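PDB 3BJE: nucleoside phosphorylase, putative from Trypanosoma brucei, which acts as a homodimeric uridine phosphorylase, cleaving uridine with phosphate to give uracil and ribose 1-phosphate. Local coordinates for residues Asp44-Val49 with Ser139-Ile144; Glu106-Lys111 with Asp303-Gln308; Asn172-Tyr177 with Asp205-Met210; Ser185-Glu190 with Asn280-Val285. One frame throughout, in Å; residues are numbered along the deposited sequence. Where two conformers were deposited one is given.

Interaction 1 of 4, residues Asp44-Val49 with Ser139-Ile144; sequences DRIIFV and STMKII
Ile-46 and Ile-143 sit abreast at the middle of a parallel pairing between strand 45-49 and the start of strand 142-151, two neighbouring strands in the central sheet of the nucleoside phosphorylase fold. Four backbone hydrogen bonds join them, the donors alternating between the strands: Lys-142 N to Asp-44 O, Ile-46 N to Lys-142 O, Ile-144 N to Ile-46 O and Phe-48 N to Ile-144 O.

Met-141, just before its strand, folds back over the start of the other. Its CB lies 4.2 Å from Asp-44 O; the bend at chi2 (-61°) brings SD to 3.8 Å from Asp-44 CA, and the bend at chi3 (-56°) carries CE on until it touches both Asp-44 O, at 3.5 Å, and Ile-46 CD1, at 3.8 Å. Met-141, Ile-46, Ile-143 and Phe-48 thus build an apolar layer covered by helix 97-112, whereas Ile-47 and Ile-144 on the other face meet helix 329-348. Arg-45 and Lys-142 run side by side there, touching through their CG atoms.

Asp-44 pairs with Lys-111, and one water donates to both Asp-44 OD1 and Thr-140 OG1, the latter also hydrogen-bonded to Asp-137 O. At the far end Ile-143 CG2 rests over one face of the Phe-48 ring, 3.8 Å from its centroid and 3.6 Å from Phe-48 CE2.

Interaction 2 of 4, residues Glu106-Lys111 with Asp303-Gln308; sequences EIHALK and DMLGYQ
His-108, on helix 97-112, is met by two residues from the end of helix 295-305 and the turn after it: Leu-305 over a face of its imidazole and Tyr-307 at its edge. Its CG lies opposite the backbone N (chi1 -177°), which carries the ring out to both. The polar part is one hydrogen bond. His-108 ND1 donates to Tyr-307 OH over 3.0 Å, almost straight at 174°, and the oxygen lies practically in the imidazole plane. The two side chains cross at about a right angle, and Tyr-307 OH also bonds to Glu-112.

The apolar part centres on Leu-305. Its CD2 stands over the middle of the His-108 ring, 3.8 Å from the centroid, in a CH-pi contact, while Leu-305 CD1 reaches His-108 CB at 3.9 Å. Leu-305 CB covers one face of the Tyr-307 ring as well, and Ile-107 CG2 lies a looser 4.4 Å from Tyr-307 CE2.

Helix 295-305 closes in a Schellman motif at Gly-306, whose positive phi of 79° reverses the chain, and Tyr-307 then points at helix 97-112, as Leu-305 does.

The second subunit supplies a further partner: its Arg-260 N is bonded to His-108 NE2. Both imidazole nitrogens are therefore engaged, which fixes the ring's rotation and ties this buried joint between helices to the dimer interface.

Interaction 3 of 4, residues Asn172-Tyr177 with Asp205-Met210; sequences NTSLYY and DIYTSM
Ser-174 lies over a face of the Tyr-207 ring, where the 3-10 segment 173-176 meets the start of strand 207-210. The tyrosine reaches it with chi1 of 64°, which sets CG between its own backbone N and carbonyl carbon; chi2 of 99° sets the ring's rotation so that a face is presented to Ser-174. Ser-174 CB stands over the ring, offset toward its rim and 3.3 Å from Tyr-207 CZ, a close CH-pi contact. With chi1 of -55°, Ser-174 puts OG beside its own backbone N, from where it donates a weak hydrogen bond of 3.0 Å to Tyr-207 OH. Asn-172 CA comes up to the ring edge, 4.4 Å from Tyr-207 CE2.

Leu-175 carries the apolar remainder, beside Asp-205. Its CD2 lies 3.7 Å from Asp-205 O and 4.2 Å from Tyr-207 CD2, while CD1 approaches Asp-205 OD2, a carboxylate paired through its other oxygen with Arg-192.

Asn-172 and Thr-173 bond to Ser-248 of the second subunit, and the Thr-173 side chain lies about 5 Å from that of the calcium ligand Asp-98. Tyr-207 OH also bonds to Asp-171 and Ser-296. The buried phenol is therefore gripped mainly from outside this pair, its ring packed against a loop facing the other subunit.

Interaction 4 of 4, residues Ser185-Glu190 with Asn280-Val285; sequences SKDQQE and NLSNGV
Asp-187, in the first turn of helix 186-198, faces the beta hairpin of strands 279-281 and 284-292, whose type I turn runs from Leu-281 to Gly-284. This surface contact joins the N-terminal end of the helix to the hairpin tip.

Direct polar contacts come from the aspartate. Ser-282 N donates to Asp-187 OD1 over 2.8 Å at 156°, meeting that oxygen on its syn side and 25° out of the carboxylate plane. Ser-282 OG lies 2.8 Å from Asp-187 OD2, so the backbone and side chain of one turn residue approach different oxygens of the carboxylate. Within the helix, Ser-185 is the N-cap, its OG accepting from Gln-188 N.

Leu-281 makes the van der Waals contact: its CD2 lies 3.5 Å from Asp-187 O and 4.0 Å from Glu-190 CB, while its CB lies 3.6 Å from Asp-187 OD1. His-166 of strand 161-169 touches both Asp-187 and Leu-281.

Water mediates the remaining links. One molecule donates to Asp-187 OD2 and accepts weakly from Asn-283 N. Glu-190, whose chi1 of -179° brings CG within reach of Leu-281 CD2 and Asn-280 O, is salt-bridged to Arg-193; Glu-190 OE2 also accepts from a second water, 2.7 Å away, which in turn accepts from Asn-280 N at 2.9 Å.

From the N terminus, strand 45-49 opens interaction 1, and helix 97-112 opens interaction 2 before 139-144 closes the first loop, so these two cross. They also touch, Phe-48 packing on Ile-107. Interaction 3 opens at 172-177, and helix 186-198 then opens interaction 4. Strand 207-210 closes the third contact before the hairpin at 280-285 closes the fourth, so those two cross as well. Both nest inside the long loop that interaction 2 closes at 303-308. Interaction 1 pairs two strands of the core, interaction 3 sets a loop on strand 207-210, and interaction 4 joins helix 186-198 to the hairpin, while interactions 2 and 3 both reach the second subunit.

Interaction 1 of 4, residues Asp44-Val49 with Ser139-Ile144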
loop_
_atom_site.group_PDB
_atom_site.type_symbol
_atom_site.label_atom_id
_atom_site.label_comp_id
_atom_site.label_asym_id
_atom_site.label_seq_id
_atom_site.Cartn_x
_atom_site.Cartn_y
_atom_site.Cartn_z
ATOM N N ASP A 44 -5.281 -19.382 -14.558
ATOM C CA ASP A 44 -4.070 -19.819 -13.841
ATOM C C ASP A 44 -2.873 -18.915 -14.121
ATOM O O ASP A 44 -1.918 -18.886 -13.339
ATOM C CB ASP A 44 -3.678 -21.243 -14.244
ATOM C CG ASP A 44 -4.662 -22.291 -13.774
ATOM O OD1 ASP A 44 -5.505 -22.004 -12.912
ATOM O OD2 ASP A 44 -4.580 -23.430 -14.278
ATOM N N ARG A 45 -2.936 -18.205 -15.242
ATOM C CA ARG A 45 -1.867 -17.321 -15.674
ATOM C C ARG A 45 -2.328 -15.874 -15.522
ATOM O O ARG A 45 -3.328 -15.476 -16.114
ATOM C CB ARG A 45 -1.482 -17.613 -17.126
ATOM C CG ARG A 45 -0.712 -18.906 -17.316
ATOM C CD ARG A 45 -0.317 -19.096 -18.773
ATOM N NE ARG A 45 0.494 -20.298 -18.985
ATOM C CZ ARG A 45 0.010 -21.537 -19.028
ATOM N NH1 ARG A 45 0.838 -22.553 -19.230
ATOM N NH2 ARG A 45 -1.288 -21.775 -18.867
ATOM N N ILE A 46 -1.577 -15.105 -14.740
ATOM C CA ILE A 46 -1.967 -13.764 -14.318
ATOM C C ILE A 46 -0.859 -12.747 -14.503
ATOM O O ILE A 46 0.288 -13.005 -14.172
ATOM C CB ILE A 46 -2.351 -13.779 -12.801
ATOM C CG1 ILE A 46 -3.500 -14.767 -12.560
ATOM C CG2 ILE A 46 -2.726 -12.375 -12.295
ATOM C CD1 ILE A 46 -3.809 -15.089 -11.077
ATOM N N ILE A 47 -1.217 -11.592 -15.063
ATOM C CA ILE A 47 -0.341 -10.435 -15.059
ATOM C C ILE A 47 -0.838 -9.442 -14.023
ATOM O O ILE A 47 -2.009 -9.105 -14.036
ATOM C CB ILE A 47 -0.311 -9.731 -16.409
ATOM C CG1 ILE A 47 0.213 -10.669 -17.477
ATOM C CG2 ILE A 47 0.592 -8.500 -16.326
ATOM C CD1 ILE A 47 0.176 -10.089 -18.870
ATOM N N PHE A 48 0.057 -9.006 -13.131
ATOM C CA PHE A 48 -0.222 -7.932 -12.176
ATOM C C PHE A 48 0.294 -6.622 -12.754
ATOM O O PHE A 48 1.417 -6.542 -13.273
ATOM C CB PHE A 48 0.516 -8.147 -10.861
ATOM C CG PHE A 48 -0.097 -9.135 -9.914
ATOM C CD1 PHE A 48 -1.404 -9.577 -10.002
ATOM C CD2 PHE A 48 0.667 -9.550 -8.843
ATOM C CE1 PHE A 48 -1.901 -10.462 -9.056
ATOM C CE2 PHE A 48 0.172 -10.422 -7.906
ATOM C CZ PHE A 48 -1.110 -10.878 -8.013
ATOM N N VAL A 49 -0.511 -5.582 -12.644
ATOM C CA VAL A 49 -0.059 -4.226 -12.927
ATOM C C VAL A 49 -0.426 -3.365 -11.741
ATOM O O VAL A 49 -1.376 -3.639 -11.063
ATOM C CB VAL A 49 -0.718 -3.658 -14.201
ATOM C CG1 VAL A 49 -0.263 -4.474 -15.416
ATOM C CG2 VAL A 49 -2.249 -3.635 -14.086
ATOM N N SER A 139 1.971 -25.372 -8.904
ATOM C CA SER A 139 2.898 -24.969 -9.946
ATOM C C SER A 139 2.187 -24.545 -11.226
ATOM O O SER A 139 2.815 -23.977 -12.121
ATOM C CB SER A 139 3.909 -26.078 -10.230
ATOM O OG SER A 139 3.286 -27.172 -10.864
ATOM N N THR A 140 0.882 -24.819 -11.313
ATOM C CA THR A 140 0.070 -24.377 -12.446
ATOM C C THR A 140 -0.151 -22.865 -12.438
ATOM O O THR A 140 -0.469 -22.281 -13.473
ATOM C CB THR A 140 -1.302 -25.105 -12.502
ATOM O OG1 THR A 140 -2.103 -24.761 -11.359
ATOM C CG2 THR A 140 -1.098 -26.624 -12.580
ATOM N N MET A 141 0.013 -22.226 -11.281
ATOM C CA MET A 141 -0.154 -20.791 -11.186
ATOM C C MET A 141 1.114 -20.091 -11.641
ATOM O O MET A 141 2.202 -20.369 -11.131
ATOM C CB MET A 141 -0.478 -20.393 -9.746
ATOM C CG MET A 141 -1.771 -21.018 -9.206
ATOM S SD MET A 141 -3.236 -20.535 -10.166
ATOM C CE MET A 141 -3.136 -18.737 -10.082
ATOM N N LYS A 142 0.950 -19.178 -12.593
ATOM C CA LYS A 142 2.041 -18.364 -13.123
ATOM C C LYS A 142 1.612 -16.897 -12.990
ATOM O O LYS A 142 0.606 -16.495 -13.560
ATOM C CB LYS A 142 2.283 -18.659 -14.602
ATOM C CG LYS A 142 2.142 -20.105 -15.046
ATOM C CD LYS A 142 3.225 -20.977 -14.526
ATOM C CE LYS A 142 3.126 -22.366 -15.171
ATOM N NZ LYS A 142 4.243 -23.236 -14.731
ATOM N N ILE A 143 2.380 -16.106 -12.243
ATOM C CA ILE A 143 2.025 -14.722 -11.949
ATOM C C ILE A 143 3.206 -13.811 -12.274
ATOM O O ILE A 143 4.292 -13.989 -11.724
ATOM C CB ILE A 143 1.646 -14.562 -10.463
ATOM C CG1 ILE A 143 0.534 -15.559 -10.112
ATOM C CG2 ILE A 143 1.238 -13.101 -10.131
ATOM C CD1 ILE A 143 0.123 -15.569 -8.640
ATOM N N ILE A 144 3.011 -12.859 -13.181
ATOM C CA ILE A 144 4.065 -11.923 -13.539
ATOM C C ILE A 144 3.606 -10.487 -13.383
ATOM O O ILE A 144 2.617 -10.077 -13.954
ATOM C CB ILE A 144 4.573 -12.144 -14.984
ATOM C CG1 ILE A 144 4.976 -13.613 -15.180
ATOM C CG2 ILE A 144 5.786 -11.193 -15.306
ATOM C CD1 ILE A 144 5.385 -13.953 -16.603
HETATM O O HOH W 1 -4.857 -24.017 -11.184
#

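Interaction 2 of 4, residues Glu106-Lys111 with Asp303-Gln308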
loop_
_atom_site.group_PDB
_atom_site.type_symbol
_atom_site.label_atom_id
_atom_site.label_comp_id
_atom_site.label_asym_id
_atom_site.label_seq_id
_atom_site.Cartn_x
_atom_site.Cartn_y
_atom_site.Cartn_z
ATOM N N GLU A 106 -6.491 -13.397 -1.854
ATOM C CA GLU A 106 -7.767 -13.588 -2.512
ATOM C C GLU A 106 -7.653 -14.517 -3.724
ATOM O O GLU A 106 -8.518 -15.372 -3.910
ATOM C CB GLU A 106 -8.422 -12.233 -2.808
ATOM C CG GLU A 106 -8.710 -11.497 -1.505
ATOM C CD GLU A 106 -9.413 -10.169 -1.657
ATOM O OE1 GLU A 106 -9.724 -9.756 -2.789
ATOM O OE2 GLU A 106 -9.659 -9.525 -0.619
ATOM N N ILE A 107 -6.569 -14.391 -4.494
ATOM C CA ILE A 107 -6.282 -15.371 -5.561
ATOM C C ILE A 107 -6.151 -16.791 -4.973
ATOM O O ILE A 107 -6.665 -17.771 -5.532
ATOM C CB ILE A 107 -5.012 -14.983 -6.360
ATOM C CG1 ILE A 107 -5.285 -13.759 -7.252
ATOM C CG2 ILE A 107 -4.494 -16.183 -7.195
ATOM C CD1 ILE A 107 -4.000 -13.089 -7.775
ATOM N N HIS A 108 -5.426 -16.905 -3.857
ATOM C CA HIS A 108 -5.299 -18.201 -3.161
ATOM C C HIS A 108 -6.641 -18.818 -2.828
ATOM O O HIS A 108 -6.865 -19.989 -3.149
ATOM C CB HIS A 108 -4.422 -18.050 -1.914
ATOM C CG HIS A 108 -4.183 -19.326 -1.181
ATOM N ND1 HIS A 108 -3.805 -20.482 -1.825
ATOM C CD2 HIS A 108 -4.270 -19.633 0.138
ATOM C CE1 HIS A 108 -3.677 -21.452 -0.931
ATOM N NE2 HIS A 108 -3.959 -20.965 0.264
ATOM N N ALA A 109 -7.541 -18.021 -2.255
ATOM C CA ALA A 109 -8.887 -18.490 -1.955
ATOM C C ALA A 109 -9.683 -18.828 -3.224
ATOM O O ALA A 109 -10.359 -19.857 -3.296
ATOM C CB ALA A 109 -9.638 -17.446 -1.086
ATOM N N LEU A 110 -9.599 -17.980 -4.245
ATOM C CA LEU A 110 -10.315 -18.279 -5.484
ATOM C C LEU A 110 -9.858 -19.584 -6.149
ATOM O O LEU A 110 -10.674 -20.321 -6.731
ATOM C CB LEU A 110 -10.215 -17.115 -6.455
ATOM C CG LEU A 110 -10.979 -15.862 -6.023
ATOM C CD1 LEU A 110 -10.638 -14.717 -6.956
ATOM C CD2 LEU A 110 -12.481 -16.086 -6.018
ATOM N N LYS A 111 -8.565 -19.876 -6.061
ATOM C CA LYS A 111 -8.031 -21.082 -6.688
ATOM C C LYS A 111 -8.150 -22.330 -5.834
ATOM O O LYS A 111 -8.307 -23.432 -6.369
ATOM C CB LYS A 111 -6.589 -20.859 -7.105
ATOM C CG LYS A 111 -6.502 -19.964 -8.338
ATOM C CD LYS A 111 -6.886 -20.719 -9.627
ATOM C CE LYS A 111 -7.135 -19.766 -10.785
ATOM N NZ LYS A 111 -7.567 -20.466 -12.026
ATOM N N ASP A 303 5.998 -17.748 -3.647
ATOM C CA ASP A 303 6.849 -18.892 -3.385
ATOM C C ASP A 303 6.319 -19.686 -2.196
ATOM O O ASP A 303 6.327 -20.916 -2.216
ATOM C CB ASP A 303 8.303 -18.475 -3.166
ATOM C CG ASP A 303 9.147 -19.612 -2.653
ATOM O OD1 ASP A 303 9.618 -20.426 -3.489
ATOM O OD2 ASP A 303 9.304 -19.720 -1.418
ATOM N N MET A 304 5.852 -18.980 -1.170
ATOM C CA MET A 304 5.284 -19.633 0.006
ATOM C C MET A 304 4.112 -20.547 -0.374
ATOM O O MET A 304 3.974 -21.637 0.195
ATOM C CB MET A 304 4.867 -18.593 1.053
ATOM C CG MET A 304 4.139 -19.171 2.262
ATOM S SD MET A 304 4.111 -17.966 3.587
ATOM C CE MET A 304 5.754 -18.254 4.253
ATOM N N LEU A 305 3.288 -20.090 -1.322
ATOM C CA LEU A 305 2.136 -20.878 -1.802
ATOM C C LEU A 305 2.498 -21.938 -2.844
ATOM O O LEU A 305 1.659 -22.767 -3.190
ATOM C CB LEU A 305 1.068 -19.975 -2.408
ATOM C CG LEU A 305 0.397 -19.006 -1.461
ATOM C CD1 LEU A 305 -0.566 -18.135 -2.254
ATOM C CD2 LEU A 305 -0.298 -19.776 -0.353
ATOM N N GLY A 306 3.735 -21.920 -3.330
ATOM C CA GLY A 306 4.141 -22.786 -4.421
ATOM C C GLY A 306 3.731 -22.332 -5.811
ATOM O O GLY A 306 3.821 -23.110 -6.763
ATOM N N TYR A 307 3.310 -21.082 -5.946
ATOM C CA TYR A 307 2.962 -20.519 -7.238
ATOM C C TYR A 307 4.220 -19.924 -7.865
ATOM O O TYR A 307 5.062 -19.373 -7.148
ATOM C CB TYR A 307 1.929 -19.405 -7.091
ATOM C CG TYR A 307 0.592 -19.774 -6.457
ATOM C CD1 TYR A 307 0.238 -21.097 -6.201
ATOM C CD2 TYR A 307 -0.342 -18.791 -6.156
ATOM C CE1 TYR A 307 -0.998 -21.419 -5.644
ATOM C CE2 TYR A 307 -1.588 -19.104 -5.577
ATOM C CZ TYR A 307 -1.907 -20.418 -5.320
ATOM O OH TYR A 307 -3.135 -20.749 -4.761
ATOM N N GLN A 308 4.352 -20.026 -9.183
ATOM C CA GLN A 308 5.506 -19.483 -9.893
ATOM C C GLN A 308 5.264 -18.012 -10.150
ATOM O O GLN A 308 4.262 -17.656 -10.776
ATOM C CB GLN A 308 5.705 -20.198 -11.218
ATOM C CG GLN A 308 5.802 -21.708 -11.079
ATOM C CD GLN A 308 6.380 -22.366 -12.324
ATOM O OE1 GLN A 308 6.484 -21.741 -13.383
ATOM N NE2 GLN A 308 6.790 -23.619 -12.185
#

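Interaction 3 of 4, residues Asn172-Tyr177 with Asp205-Met210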
loop_
_atom_site.group_PDB
_atom_site.type_symbol
_atom_site.label_atom_id
_atom_site.label_comp_id
_atom_site.label_asym_id
_atom_site.label_seq_id
_atom_site.Cartn_x
_atom_site.Cartn_y
_atom_site.Cartn_z
ATOM N N ASN A 172 7.903 -4.466 5.182
ATOM C CA ASN A 172 7.779 -5.484 6.236
ATOM C C ASN A 172 6.593 -6.428 6.092
ATOM O O ASN A 172 6.304 -7.211 6.979
ATOM C CB ASN A 172 7.816 -4.878 7.652
ATOM C CG ASN A 172 6.460 -4.426 8.176
ATOM O OD1 ASN A 172 5.521 -4.233 7.403
ATOM N ND2 ASN A 172 6.367 -4.215 9.513
ATOM N N THR A 173 5.954 -6.427 4.932
ATOM C CA THR A 173 4.707 -7.163 4.797
ATOM C C THR A 173 4.942 -8.653 5.038
ATOM O O THR A 173 4.211 -9.304 5.798
ATOM C CB THR A 173 4.064 -6.863 3.439
ATOM O OG1 THR A 173 3.568 -5.517 3.479
ATOM C CG2 THR A 173 2.906 -7.845 3.124
ATOM N N SER A 174 5.988 -9.195 4.418
ATOM C CA SER A 174 6.301 -10.615 4.589
ATOM C C SER A 174 6.836 -10.966 5.972
ATOM O O SER A 174 6.887 -12.135 6.324
ATOM C CB SER A 174 7.261 -11.104 3.497
ATOM O OG SER A 174 6.723 -10.814 2.199
ATOM N N LEU A 175 7.216 -9.982 6.789
ATOM C CA LEU A 175 7.583 -10.303 8.167
ATOM C C LEU A 175 6.435 -10.911 8.973
ATOM O O LEU A 175 6.683 -11.536 9.989
ATOM C CB LEU A 175 8.154 -9.084 8.907
ATOM C CG LEU A 175 9.463 -8.465 8.441
ATOM C CD1 LEU A 175 9.982 -7.502 9.526
ATOM C CD2 LEU A 175 10.530 -9.480 8.092
ATOM N N TYR A 176 5.190 -10.743 8.505
ATOM C CA TYR A 176 3.997 -11.297 9.121
ATOM C C TYR A 176 3.756 -12.731 8.634
ATOM O O TYR A 176 2.866 -13.396 9.138
ATOM C CB TYR A 176 2.803 -10.360 8.868
ATOM C CG TYR A 176 3.002 -9.153 9.723
ATOM C CD1 TYR A 176 2.632 -9.164 11.052
ATOM C CD2 TYR A 176 3.660 -8.044 9.257
ATOM C CE1 TYR A 176 2.898 -8.083 11.897
ATOM C CE2 TYR A 176 3.928 -6.961 10.090
ATOM C CZ TYR A 176 3.527 -6.982 11.406
ATOM O OH TYR A 176 3.822 -5.930 12.243
ATOM N N TYR A 177 4.606 -13.198 7.714
ATOM C CA TYR A 177 4.573 -14.549 7.175
ATOM C C TYR A 177 5.912 -15.255 7.419
ATOM O O TYR A 177 6.429 -15.988 6.563
ATOM C CB TYR A 177 4.263 -14.508 5.691
ATOM C CG TYR A 177 2.879 -13.982 5.367
ATOM C CD1 TYR A 177 1.866 -14.842 4.982
ATOM C CD2 TYR A 177 2.585 -12.625 5.456
ATOM C CE1 TYR A 177 0.605 -14.380 4.703
ATOM C CE2 TYR A 177 1.310 -12.139 5.189
ATOM C CZ TYR A 177 0.313 -13.028 4.794
ATOM O OH TYR A 177 -0.958 -12.599 4.475
ATOM N N ASP A 205 15.013 -4.757 9.598
ATOM C CA ASP A 205 14.977 -6.228 9.493
ATOM C C ASP A 205 14.477 -6.604 8.085
ATOM O O ASP A 205 13.373 -7.120 7.904
ATOM C CB ASP A 205 14.090 -6.838 10.591
ATOM C CG ASP A 205 14.133 -8.349 10.616
ATOM O OD1 ASP A 205 14.986 -8.970 9.949
ATOM O OD2 ASP A 205 13.301 -8.938 11.327
ATOM N N ILE A 206 15.302 -6.326 7.078
ATOM C CA ILE A 206 14.957 -6.637 5.685
ATOM C C ILE A 206 14.805 -8.138 5.452
ATOM O O ILE A 206 15.357 -8.960 6.192
ATOM C CB ILE A 206 15.977 -6.060 4.690
ATOM C CG1 ILE A 206 17.372 -6.647 4.941
ATOM C CG2 ILE A 206 16.030 -4.552 4.819
ATOM C CD1 ILE A 206 18.340 -6.436 3.801
ATOM N N TYR A 207 14.026 -8.492 4.439
ATOM C CA TYR A 207 13.955 -9.862 4.004
ATOM C C TYR A 207 14.358 -9.976 2.534
ATOM O O TYR A 207 14.668 -8.974 1.892
ATOM C CB TYR A 207 12.586 -10.454 4.252
ATOM C CG TYR A 207 11.428 -9.856 3.498
ATOM C CD1 TYR A 207 10.939 -10.460 2.342
ATOM C CD2 TYR A 207 10.787 -8.712 3.960
ATOM C CE1 TYR A 207 9.864 -9.924 1.653
ATOM C CE2 TYR A 207 9.703 -8.164 3.279
ATOM C CZ TYR A 207 9.240 -8.789 2.124
ATOM O OH TYR A 207 8.126 -8.313 1.454
ATOM N N THR A 208 14.425 -11.213 2.036
ATOM C CA THR A 208 14.758 -11.465 0.649
ATOM C C THR A 208 13.788 -12.460 0.041
ATOM O O THR A 208 13.073 -13.174 0.752
ATOM C CB THR A 208 16.188 -12.023 0.520
ATOM O OG1 THR A 208 16.300 -13.225 1.282
ATOM C CG2 THR A 208 17.258 -11.003 1.021
ATOM N N SER A 209 13.798 -12.519 -1.279
ATOM C CA SER A 209 13.114 -13.584 -2.023
ATOM C C SER A 209 13.746 -13.727 -3.413
ATOM O O SER A 209 14.830 -13.195 -3.692
ATOM C CB SER A 209 11.609 -13.294 -2.118
ATOM O OG SER A 209 10.870 -14.435 -2.548
ATOM N N MET A 210 13.072 -14.476 -4.274
ATOM C CA MET A 210 13.565 -14.693 -5.623
ATOM C C MET A 210 12.373 -15.027 -6.507
ATOM O O MET A 210 11.468 -15.750 -6.089
ATOM C CB MET A 210 14.568 -15.846 -5.640
ATOM C CG MET A 210 15.357 -15.963 -6.943
ATOM S SD MET A 210 16.442 -17.417 -7.035
ATOM C CE MET A 210 15.252 -18.736 -6.939
#

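Interaction 4 of 4, residues Ser185-Glu190 with Asn280-Val285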
loop_
_atom_site.group_PDB
_atom_site.type_symbol
_atom_site.label_atom_id
_atom_site.label_comp_id
_atom_site.label_asym_id
_atom_site.label_seq_id
_atom_site.Cartn_x
_atom_site.Cartn_y
_atom_site.Cartn_z
ATOM N N SER A 185 17.983 -19.463 0.778
ATOM C CA SER A 185 19.107 -20.029 0.040
ATOM C C SER A 185 20.409 -19.346 0.425
ATOM O O SER A 185 20.398 -18.257 1.004
ATOM C CB SER A 185 18.890 -19.829 -1.446
ATOM O OG SER A 185 18.958 -18.448 -1.767
ATOM N N LYS A 186 21.525 -19.980 0.085
ATOM C CA LYS A 186 22.830 -19.375 0.293
ATOM C C LYS A 186 22.939 -18.030 -0.428
ATOM O O LYS A 186 23.461 -17.058 0.144
ATOM C CB LYS A 186 23.947 -20.312 -0.171
ATOM C CG LYS A 186 24.037 -21.615 0.601
ATOM C CD LYS A 186 24.337 -21.402 2.079
ATOM C CE LYS A 186 24.719 -22.720 2.759
ATOM N NZ LYS A 186 24.975 -22.549 4.225
ATOM N N ASP A 187 22.436 -17.949 -1.662
ATOM C CA ASP A 187 22.491 -16.686 -2.396
ATOM C C ASP A 187 21.717 -15.578 -1.667
ATOM O O ASP A 187 22.196 -14.440 -1.536
ATOM C CB ASP A 187 21.944 -16.862 -3.808
ATOM C CG ASP A 187 22.937 -17.505 -4.744
ATOM O OD1 ASP A 187 24.125 -17.673 -4.381
ATOM O OD2 ASP A 187 22.528 -17.833 -5.878
ATOM N N GLN A 188 20.521 -15.904 -1.183
ATOM C CA GLN A 188 19.737 -14.913 -0.433
ATOM C C GLN A 188 20.409 -14.509 0.893
ATOM O O GLN A 188 20.323 -13.345 1.317
ATOM C CB GLN A 188 18.321 -15.434 -0.178
ATOM C CG GLN A 188 17.430 -15.375 -1.412
ATOM C CD GLN A 188 15.997 -15.775 -1.154
ATOM O OE1 GLN A 188 15.379 -15.344 -0.182
ATOM N NE2 GLN A 188 15.450 -16.612 -2.037
ATOM N N GLN A 189 21.062 -15.458 1.559
ATOM C CA GLN A 189 21.789 -15.132 2.789
ATOM C C GLN A 189 22.919 -14.137 2.514
ATOM O O GLN A 189 23.167 -13.224 3.321
ATOM C CB GLN A 189 22.370 -16.390 3.429
ATOM C CG GLN A 189 21.337 -17.261 4.107
ATOM C CD GLN A 189 21.904 -18.583 4.548
ATOM O OE1 GLN A 189 22.976 -18.641 5.148
ATOM N NE2 GLN A 189 21.195 -19.665 4.239
ATOM N N GLU A 190 23.601 -14.309 1.382
ATOM C CA GLU A 190 24.687 -13.417 0.990
ATOM C C GLU A 190 24.161 -12.014 0.657
ATOM O O GLU A 190 24.734 -11.008 1.078
ATOM C CB GLU A 190 25.445 -14.013 -0.202
ATOM C CG GLU A 190 26.629 -13.184 -0.687
ATOM C CD GLU A 190 27.758 -13.024 0.341
ATOM O OE1 GLU A 190 27.715 -13.620 1.454
ATOM O OE2 GLU A 190 28.701 -12.276 0.013
ATOM N N ASN A 280 28.214 -11.458 -4.952
ATOM C CA ASN A 280 28.944 -12.590 -5.527
ATOM C C ASN A 280 28.152 -13.856 -5.258
ATOM O O ASN A 280 28.303 -14.491 -4.214
ATOM C CB ASN A 280 30.333 -12.667 -4.918
ATOM C CG ASN A 280 31.188 -11.471 -5.288
ATOM O OD1 ASN A 280 31.256 -11.081 -6.455
ATOM N ND2 ASN A 280 31.834 -10.872 -4.293
ATOM N N LEU A 281 27.284 -14.205 -6.199
ATOM C CA LEU A 281 26.331 -15.288 -6.000
ATOM C C LEU A 281 26.717 -16.556 -6.771
ATOM O O LEU A 281 27.645 -16.553 -7.589
ATOM C CB LEU A 281 24.926 -14.805 -6.360
ATOM C CG LEU A 281 24.487 -13.566 -5.572
ATOM C CD1 LEU A 281 23.046 -13.188 -5.911
ATOM C CD2 LEU A 281 24.599 -13.811 -4.071
ATOM N N SER A 282 25.999 -17.639 -6.490
ATOM C CA SER A 282 26.383 -18.973 -6.977
ATOM C C SER A 282 26.567 -19.018 -8.479
ATOM O O SER A 282 27.479 -19.675 -8.966
ATOM C CB SER A 282 25.359 -20.030 -6.560
ATOM O OG SER A 282 24.109 -19.810 -7.186
ATOM N N ASN A 283 25.698 -18.335 -9.215
ATOM C CA ASN A 283 25.761 -18.361 -10.677
ATOM C C ASN A 283 26.348 -17.081 -11.269
ATOM O O ASN A 283 26.144 -16.794 -12.445
ATOM C CB ASN A 283 24.365 -18.637 -11.249
ATOM C CG ASN A 283 23.820 -20.009 -10.835
ATOM O OD1 ASN A 283 22.698 -20.120 -10.328
ATOM N ND2 ASN A 283 24.619 -21.060 -11.047
ATOM N N GLY A 284 27.082 -16.321 -10.454
ATOM C CA GLY A 284 27.745 -15.105 -10.909
ATOM C C GLY A 284 27.390 -13.875 -10.101
ATOM O O GLY A 284 26.688 -13.953 -9.093
ATOM N N VAL A 285 27.883 -12.732 -10.564
ATOM C CA VAL A 285 27.696 -11.462 -9.873
ATOM C C VAL A 285 26.339 -10.880 -10.231
ATOM O O VAL A 285 25.928 -10.894 -11.393
ATOM C CB VAL A 285 28.823 -10.455 -10.214
ATOM C CG1 VAL A 285 28.618 -9.130 -9.482
ATOM C CG2 VAL A 285 30.169 -11.050 -9.853
HETATM O O HOH W 2 22.798 -16.699 -8.480
HETATM O O HOH W 3 28.802 -10.849 -2.220
#